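PDB 4EHU: 2-hydroxyisocaproyl-CoA dehydratase activator from Clostridium difficile, which transfers one electron to (R)-2-hydroxyisocaproyl-CoA dehydratase as ATP is hydrolysed, activating that enzyme for the reductive branch of L-leucine fermentation. Local coordinates for residues I173-L176 with S177-A180. Residues are numbered along the deposited sequence; the frame is centred on the assembly and turned at random.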
loop_
_atom_site.group_PDB
_atom_site.type_symbol
_atom_site.label_atom_id
_atom_site.label_comp_id
_atom_site.label_asym_id
_atom_site.label_seq_id
_atom_site.Cartn_x
_atom_site.Cartn_y
_atom_site.Cartn_z
ATOM N N ILE A 173 -8.840 11.921 5.186
ATOM C CA ILE A 173 -9.006 13.293 4.712
ATOM C C ILE A 173 -10.479 13.685 4.692
ATOM O O ILE A 173 -10.837 14.784 5.104
ATOM C CB ILE A 173 -8.366 13.477 3.331
ATOM C CG1 ILE A 173 -6.853 13.390 3.477
ATOM C CG2 ILE A 173 -8.770 14.828 2.702
ATOM C CD1 ILE A 173 -6.101 13.387 2.156
ATOM N N SER A 174 -11.342 12.781 4.244
ATOM C CA SER A 174 -12.767 13.072 4.190
ATOM C C SER A 174 -13.356 13.227 5.580
ATOM O O SER A 174 -14.218 14.078 5.807
ATOM C CB SER A 174 -13.511 11.983 3.430
ATOM O OG SER A 174 -13.186 12.055 2.060
ATOM N N HIS A 175 -12.904 12.391 6.506
ATOM C CA HIS A 175 -13.361 12.488 7.882
ATOM C C HIS A 175 -12.959 13.822 8.492
ATOM O O HIS A 175 -13.735 14.429 9.223
ATOM C CB HIS A 175 -12.811 11.342 8.721
ATOM C CG HIS A 175 -13.479 10.023 8.481
ATOM N ND1 HIS A 175 -14.846 9.851 8.549
ATOM C CD2 HIS A 175 -12.957 8.795 8.244
ATOM C CE1 HIS A 175 -15.139 8.579 8.337
ATOM N NE2 HIS A 175 -14.010 7.918 8.144
ATOM N N LEU A 176 -11.750 14.279 8.200
ATOM C CA LEU A 176 -11.275 15.549 8.746
ATOM C C LEU A 176 -12.106 16.700 8.172
ATOM O O LEU A 176 -12.476 17.629 8.893
ATOM C CB LEU A 176 -9.792 15.763 8.447
ATOM C CG LEU A 176 -8.759 14.814 9.073
ATOM C CD1 LEU A 176 -7.429 14.902 8.345
ATOM C CD2 LEU A 176 -8.555 15.103 10.564
ATOM N N SER A 177 -12.419 16.640 6.883
ATOM C CA SER A 177 -13.227 17.700 6.277
ATOM C C SER A 177 -14.656 17.651 6.813
ATOM O O SER A 177 -15.338 18.676 6.910
ATOM C CB SER A 177 -13.212 17.589 4.747
ATOM O OG SER A 177 -14.059 16.547 4.296
ATOM N N GLU A 178 -15.114 16.465 7.190
ATOM C CA GLU A 178 -16.452 16.331 7.758
ATOM C C GLU A 178 -16.487 16.631 9.258
ATOM O O GLU A 178 -17.518 16.458 9.903
ATOM C CB GLU A 178 -16.999 14.937 7.480
ATOM C CG GLU A 178 -17.351 14.740 6.010
ATOM C CD GLU A 178 -17.597 13.295 5.648
ATOM O OE1 GLU A 178 -17.810 12.472 6.564
ATOM O OE2 GLU A 178 -17.570 12.982 4.438
ATOM N N ASN A 179 -15.355 17.073 9.800
ATOM C CA ASN A 179 -15.250 17.449 11.209
ATOM C C ASN A 179 -15.546 16.321 12.201
ATOM O O ASN A 179 -16.014 16.577 13.309
ATOM C CB ASN A 179 -16.158 18.645 11.508
ATOM C CG ASN A 179 -15.738 19.897 10.756
ATOM O OD1 ASN A 179 -14.547 20.173 10.600
ATOM N ND2 ASN A 179 -16.718 20.658 10.279
ATOM N N ALA A 180 -15.271 15.074 11.821
ATOM C CA ALA A 180 -15.342 13.981 12.789
ATOM C C ALA A 180 -14.352 14.269 13.916
ATOM O O ALA A 180 -13.302 14.891 13.705
ATOM C CB ALA A 180 -15.018 12.658 12.118
HETATM O O HOH W 1 -16.979 11.780 9.131
#
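With chi1 at 77°, Ser-177 sets its OG between its own backbone N and carbonyl carbon and turns it back along the helix onto the carbonyl oxygen of Ser-174, while Glu-178 has CG beside its backbone N and an extended chain that runs back past that same oxygen. Both residues sit where helix 165-177 stops in a Schellman motif. Asn-179, at phi 61°, is the C-prime residue: its positive phi turns the chain so that Ala-180 N reaches back to His-175 O at 3.1 Å and Asn-179 N to Leu-176 O, also at 3.1 Å. The second bond comes from above the Leu-176 carbonyl plane, the first from much nearer the plane of its acceptor.

Just before the Schellman pair the i to i+4 pattern still holds, with Ser-177 N donating to Ile-173 O and Glu-178 N to Ser-174 O. Ser-174 O is gripped twice from the same face of its plane, by Glu-178 N at 2.9 Å and by the hydroxyl OG of Ser-177 at the same length. The Ser-177 hydroxyl thus gives this carbonyl in the last turn a second donor, which probably holds OG in its rotamer. Glu-178 CG passes 3.2 Å from that oxygen, so the start of the side chain lies against the twice-bonded acceptor.

This surface end of the helix lies away from the nucleotide and the iron-sulfur cluster. Leu-176 packs on Ile-139 and Ile-140 of helix 130-140, and Ala-180 on Ile-185 of the helix that follows. The imidazole of His-175 is held at both nitrogens: NE2 bonds to Ser-159 O, and ND1 meets a water in the plane of the ring at 2.9 Å. That water donates to OE1 of Glu-178 at 2.8 Å, bridging a direct ND1 to OE1 separation of 4.4 Å.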